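Local coordinates for protein MxaA (Stigmatella aurantiaca, PDB 4W4T) that reduces, through this NADPH-dependent terminal domain of a polyketide synthase–non-ribosomal peptide synthetase, the carrier-bound myxalamid chain, probably releasing it as a primary alcohol, at residues T240-R252 / D283-L297. Residues are numbered along the deposited sequence; the frame is centred on the assembly and turned at random.
Sequences TILRPGRVTGHSR and DLTPVDYVSSAIVDL
Asp-288 and Ser-251 meet because each holds its polar group between its own backbone N and carbonyl carbon (chi1 44° and 68°). The Asp-288 carboxylate grips the 249-252 loop twice: Ser-251 OG reaches the syn lone pair of OD2 at 2.6 Å, while Ser-251 N comes to OD1 from above the carboxylate plane. The same carboxylate lies over one face of the His-250 ring, its CG 3.7 Å above the ring plane and the two planes 25° apart. An alanine at Asp-288 would probably leave Ser-251 N and OG without these acceptors and remove the carboxylate stacked on His-250, with CB still against the ring.

Further back, strands 247-248 and 285-286 pair in parallel, with Thr-285 N bound to Arg-246 O and Thr-248 N to Thr-285 O. Val-287 N, at the start of the helix, bonds to Thr-248 O. Asp-283 closes the other end: its OD2 takes Arg-246 N at 2.9 Å and also the Thr-285 hydroxyl. Arg-246, its chain bent at chi3, turns NH1 back onto a lone pair of Asp-283 O, and a water joins NH1 to Asp-283 N.

Along strand 240-244 the contact becomes apolar. Leu-242 sets CD1 against Ile-294 CG2 (3.8 Å) and CD2 against Leu-297 CD1 (3.7 Å); Val-290 meets Pro-244 with CG1 and Val-247 with CG2.

Helical residues 287-297 run nearly antiparallel to strand 240-244 of the parallel Rossmann sheet, the axes 9.9 Å apart at their closest, with helix 66-78 touching them through Phe-66, an NADPH-binding residue, and Leu-71, and helix 382-388 packing on Tyr-289 and Leu-297.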
loop_
_atom_site.group_PDB
_atom_site.type_symbol
_atom_site.label_atom_id
_atom_site.label_comp_id
_atom_site.label_asym_id
_atom_site.label_seq_id
_atom_site.Cartn_x
_atom_site.Cartn_y
_atom_site.Cartn_z
ATOM N N THR A 240 0.867 -22.065 -27.724
ATOM C CA THR A 240 0.715 -22.891 -26.528
ATOM C C THR A 240 0.386 -21.948 -25.372
ATOM O O THR A 240 0.934 -20.839 -25.273
ATOM C CB THR A 240 1.981 -23.729 -26.224
ATOM O OG1 THR A 240 3.010 -22.898 -25.670
ATOM C CG2 THR A 240 2.505 -24.370 -27.476
ATOM N N ILE A 241 -0.546 -22.367 -24.522
ATOM C CA ILE A 241 -0.910 -21.555 -23.362
ATOM C C ILE A 241 -0.529 -22.269 -22.085
ATOM O O ILE A 241 -1.052 -23.331 -21.784
ATOM C CB ILE A 241 -2.410 -21.230 -23.354
ATOM C CG1 ILE A 241 -2.752 -20.423 -24.621
ATOM C CG2 ILE A 241 -2.794 -20.480 -22.069
ATOM C CD1 ILE A 241 -4.239 -20.117 -24.775
ATOM N N LEU A 242 0.409 -21.675 -21.354
ATOM C CA LEU A 242 0.975 -22.263 -20.149
ATOM C C LEU A 242 0.544 -21.451 -18.939
ATOM O O LEU A 242 0.820 -20.260 -18.875
ATOM C CB LEU A 242 2.501 -22.303 -20.258
ATOM C CG LEU A 242 2.856 -22.899 -21.621
ATOM C CD1 LEU A 242 4.057 -22.245 -22.269
ATOM C CD2 LEU A 242 3.036 -24.386 -21.473
ATOM N N ARG A 243 -0.125 -22.101 -17.984
ATOM C CA ARG A 243 -0.619 -21.420 -16.789
ATOM C C ARG A 243 0.105 -21.930 -15.548
ATOM O O ARG A 243 -0.262 -22.966 -15.000
ATOM C CB ARG A 243 -2.125 -21.653 -16.608
ATOM C CG ARG A 243 -3.027 -21.189 -17.733
ATOM C CD ARG A 243 -4.471 -21.645 -17.431
ATOM N NE ARG A 243 -5.471 -21.073 -18.329
ATOM C CZ ARG A 243 -6.687 -21.577 -18.511
ATOM N NH1 ARG A 243 -7.057 -22.689 -17.878
ATOM N NH2 ARG A 243 -7.536 -20.971 -19.331
ATOM N N PRO A 244 1.143 -21.213 -15.105
ATOM C CA PRO A 244 1.833 -21.593 -13.874
ATOM C C PRO A 244 0.959 -21.358 -12.652
ATOM O O PRO A 244 0.144 -20.451 -12.686
ATOM C CB PRO A 244 3.053 -20.667 -13.850
ATOM C CG PRO A 244 3.199 -20.186 -15.277
ATOM C CD PRO A 244 1.795 -20.073 -15.771
ATOM N N GLY A 245 1.121 -22.165 -11.616
ATOM C CA GLY A 245 0.478 -21.906 -10.340
ATOM C C GLY A 245 1.277 -20.914 -9.519
ATOM O O GLY A 245 1.771 -19.910 -10.030
ATOM N N ARG A 246 1.409 -21.196 -8.228
ATOM C CA ARG A 246 2.197 -20.355 -7.341
ATOM C C ARG A 246 3.661 -20.775 -7.465
ATOM O O ARG A 246 4.061 -21.837 -6.968
ATOM C CB ARG A 246 1.709 -20.483 -5.898
ATOM C CG ARG A 246 2.589 -19.788 -4.889
ATOM C CD ARG A 246 2.031 -19.959 -3.474
ATOM N NE ARG A 246 0.773 -19.242 -3.276
ATOM C CZ ARG A 246 -0.386 -19.834 -3.007
ATOM N NH1 ARG A 246 -0.443 -21.157 -2.907
ATOM N NH2 ARG A 246 -1.492 -19.107 -2.834
ATOM N N VAL A 247 4.451 -19.943 -8.136
ATOM C CA VAL A 247 5.810 -20.317 -8.509
ATOM C C VAL A 247 6.781 -20.021 -7.373
ATOM O O VAL A 247 6.959 -18.864 -6.993
ATOM C CB VAL A 247 6.258 -19.574 -9.789
ATOM C CG1 VAL A 247 7.713 -19.895 -10.110
ATOM C CG2 VAL A 247 5.341 -19.934 -10.949
ATOM N N THR A 248 7.403 -21.072 -6.833
ATOM C CA THR A 248 8.248 -20.937 -5.653
ATOM C C THR A 248 9.721 -21.199 -5.984
ATOM O O THR A 248 10.071 -21.390 -7.146
ATOM C CB THR A 248 7.776 -21.884 -4.517
ATOM O OG1 THR A 248 7.827 -23.246 -4.963
ATOM C CG2 THR A 248 6.331 -21.548 -4.132
ATOM N N GLY A 249 10.571 -21.221 -4.960
ATOM C CA GLY A 249 12.013 -21.307 -5.149
ATOM C C GLY A 249 12.506 -22.495 -5.956
ATOM O O GLY A 249 11.801 -23.493 -6.118
ATOM N N HIS A 250 13.724 -22.387 -6.481
ATOM C CA HIS A 250 14.372 -23.508 -7.147
ATOM C C HIS A 250 14.567 -24.657 -6.147
ATOM O O HIS A 250 15.062 -24.421 -5.061
ATOM C CB HIS A 250 15.716 -23.074 -7.722
ATOM C CG HIS A 250 16.340 -24.091 -8.621
ATOM N ND1 HIS A 250 17.042 -25.177 -8.142
ATOM C CD2 HIS A 250 16.379 -24.183 -9.975
ATOM C CE1 HIS A 250 17.481 -25.898 -9.161
ATOM N NE2 HIS A 250 17.087 -25.316 -10.285
ATOM N N SER A 251 14.195 -25.877 -6.527
ATOM C CA SER A 251 14.111 -27.002 -5.572
ATOM C C SER A 251 15.459 -27.498 -5.055
ATOM O O SER A 251 15.510 -28.245 -4.070
ATOM C CB SER A 251 13.365 -28.186 -6.193
ATOM O OG SER A 251 14.099 -28.782 -7.256
ATOM N N ARG A 252 16.544 -27.090 -5.710
ATOM C CA ARG A 252 17.874 -27.544 -5.321
ATOM C C ARG A 252 18.713 -26.419 -4.733
ATOM O O ARG A 252 19.300 -26.586 -3.668
ATOM C CB ARG A 252 18.598 -28.170 -6.518
ATOM C CG ARG A 252 17.941 -29.433 -7.031
ATOM C CD ARG A 252 17.824 -30.463 -5.922
ATOM N NE ARG A 252 17.129 -31.677 -6.346
ATOM C CZ ARG A 252 17.727 -32.725 -6.906
ATOM N NH1 ARG A 252 19.039 -32.709 -7.120
ATOM N NH2 ARG A 252 17.012 -33.789 -7.255
ATOM N N ASP A 283 -0.867 -24.809 -3.214
ATOM C CA ASP A 283 0.050 -25.063 -4.312
ATOM C C ASP A 283 1.407 -24.394 -4.099
ATOM O O ASP A 283 1.478 -23.202 -3.811
ATOM C CB ASP A 283 -0.532 -24.551 -5.622
ATOM C CG ASP A 283 0.363 -24.865 -6.797
ATOM O OD1 ASP A 283 0.710 -26.051 -6.921
ATOM O OD2 ASP A 283 0.717 -23.950 -7.586
ATOM N N LEU A 284 2.475 -25.167 -4.235
ATOM C CA LEU A 284 3.826 -24.621 -4.299
ATOM C C LEU A 284 4.533 -25.325 -5.437
ATOM O O LEU A 284 4.795 -26.529 -5.364
ATOM C CB LEU A 284 4.600 -24.817 -2.998
ATOM C CG LEU A 284 4.295 -23.930 -1.791
ATOM C CD1 LEU A 284 3.088 -24.450 -1.046
ATOM C CD2 LEU A 284 5.503 -23.932 -0.885
ATOM N N THR A 285 4.817 -24.576 -6.493
ATOM C CA THR A 285 5.371 -25.140 -7.715
ATOM C C THR A 285 6.761 -24.570 -7.971
ATOM O O THR A 285 6.889 -23.424 -8.402
ATOM C CB THR A 285 4.465 -24.827 -8.912
ATOM O OG1 THR A 285 3.107 -25.169 -8.595
ATOM C CG2 THR A 285 4.905 -25.607 -10.133
ATOM N N PRO A 286 7.810 -25.358 -7.686
ATOM C CA PRO A 286 9.176 -24.847 -7.835
ATOM C C PRO A 286 9.481 -24.319 -9.247
ATOM O O PRO A 286 9.087 -24.934 -10.237
ATOM C CB PRO A 286 10.032 -26.065 -7.522
ATOM C CG PRO A 286 9.198 -26.852 -6.527
ATOM C CD PRO A 286 7.785 -26.697 -7.051
ATOM N N VAL A 287 10.212 -23.216 -9.316
ATOM C CA VAL A 287 10.476 -22.546 -10.604
ATOM C C VAL A 287 11.236 -23.443 -11.598
ATOM O O VAL A 287 11.040 -23.315 -12.820
ATOM C CB VAL A 287 11.247 -21.231 -10.395
ATOM C CG1 VAL A 287 12.681 -21.486 -9.915
ATOM C CG2 VAL A 287 11.224 -20.391 -11.690
ATOM N N ASP A 288 12.057 -24.379 -11.100
ATOM C CA ASP A 288 12.770 -25.272 -12.026
ATOM C C ASP A 288 11.812 -26.234 -12.739
ATOM O O ASP A 288 12.042 -26.599 -13.896
ATOM C CB ASP A 288 13.913 -26.051 -11.346
ATOM C CG ASP A 288 13.538 -26.640 -9.976
ATOM O OD1 ASP A 288 12.856 -25.959 -9.190
ATOM O OD2 ASP A 288 13.973 -27.785 -9.692
ATOM N N TYR A 289 10.708 -26.595 -12.100
ATOM C CA TYR A 289 9.697 -27.382 -12.797
ATOM C C TYR A 289 8.931 -26.550 -13.834
ATOM O O TYR A 289 8.680 -27.018 -14.942
ATOM C CB TYR A 289 8.714 -28.004 -11.809
ATOM C CG TYR A 289 7.534 -28.659 -12.490
ATOM C CD1 TYR A 289 7.696 -29.823 -13.248
ATOM C CD2 TYR A 289 6.262 -28.110 -12.387
ATOM C CE1 TYR A 289 6.625 -30.415 -13.869
ATOM C CE2 TYR A 289 5.179 -28.701 -12.995
ATOM C CZ TYR A 289 5.366 -29.849 -13.740
ATOM O OH TYR A 289 4.289 -30.428 -14.354
ATOM N N VAL A 290 8.519 -25.338 -13.456
ATOM C CA VAL A 290 7.768 -24.501 -14.381
ATOM C C VAL A 290 8.598 -24.209 -15.623
ATOM O O VAL A 290 8.126 -24.397 -16.749
ATOM C CB VAL A 290 7.332 -23.182 -13.736
ATOM C CG1 VAL A 290 6.542 -22.359 -14.728
ATOM C CG2 VAL A 290 6.495 -23.467 -12.490
ATOM N N SER A 291 9.844 -23.788 -15.432
ATOM C CA SER A 291 10.663 -23.440 -16.593
ATOM C C SER A 291 10.938 -24.671 -17.450
ATOM O O SER A 291 10.848 -24.590 -18.671
ATOM C CB SER A 291 11.978 -22.768 -16.187
ATOM O OG SER A 291 12.788 -23.599 -15.377
ATOM N N SER A 292 11.246 -25.816 -16.839
ATOM C CA SER A 292 11.498 -27.016 -17.650
ATOM C C SER A 292 10.252 -27.457 -18.394
ATOM O O SER A 292 10.339 -27.873 -19.543
ATOM C CB SER A 292 12.021 -28.181 -16.797
ATOM O OG SER A 292 13.353 -27.940 -16.398
ATOM N N ALA A 293 9.090 -27.368 -17.749
ATOM C CA ALA A 293 7.849 -27.792 -18.397
ATOM C C ALA A 293 7.482 -26.863 -19.551
ATOM O O ALA A 293 7.029 -27.326 -20.594
ATOM C CB ALA A 293 6.695 -27.863 -17.392
ATOM N N ILE A 294 7.642 -25.557 -19.347
ATOM C CA ILE A 294 7.391 -24.607 -20.427
ATOM C C ILE A 294 8.191 -24.994 -21.666
ATOM O O ILE A 294 7.643 -25.129 -22.763
ATOM C CB ILE A 294 7.754 -23.174 -20.017
ATOM C CG1 ILE A 294 6.767 -22.657 -18.968
ATOM C CG2 ILE A 294 7.760 -22.252 -21.256
ATOM C CD1 ILE A 294 7.162 -21.301 -18.392
ATOM N N VAL A 295 9.490 -25.186 -21.483
ATOM C CA VAL A 295 10.352 -25.472 -22.626
ATOM C C VAL A 295 10.005 -26.838 -23.215
ATOM O O VAL A 295 9.848 -26.956 -24.419
ATOM C CB VAL A 295 11.845 -25.402 -22.250
ATOM C CG1 VAL A 295 12.724 -25.892 -23.416
ATOM C CG2 VAL A 295 12.222 -23.980 -21.871
ATOM N N ASP A 296 9.827 -27.847 -22.394
ATOM C CA ASP A 296 9.444 -29.158 -22.856
ATOM C C ASP A 296 8.170 -29.131 -23.658
ATOM O O ASP A 296 8.123 -29.635 -24.708
ATOM C CB ASP A 296 9.312 -30.136 -21.686
ATOM C CG ASP A 296 10.639 -30.694 -21.242
ATOM O OD1 ASP A 296 11.623 -30.563 -21.926
ATOM O OD2 ASP A 296 10.706 -31.325 -20.227
ATOM N N LEU A 297 7.138 -28.513 -23.126
ATOM C CA LEU A 297 5.838 -28.478 -23.797
ATOM C C LEU A 297 5.913 -27.666 -25.085
ATOM O O LEU A 297 5.252 -27.995 -26.068
ATOM C CB LEU A 297 4.766 -27.894 -22.884
ATOM C CG LEU A 297 4.384 -28.792 -21.699
ATOM C CD1 LEU A 297 3.691 -27.957 -20.623
ATOM C CD2 LEU A 297 3.477 -29.930 -22.172
HETATM O O HOH W 1 -2.867 -22.636 -3.570
#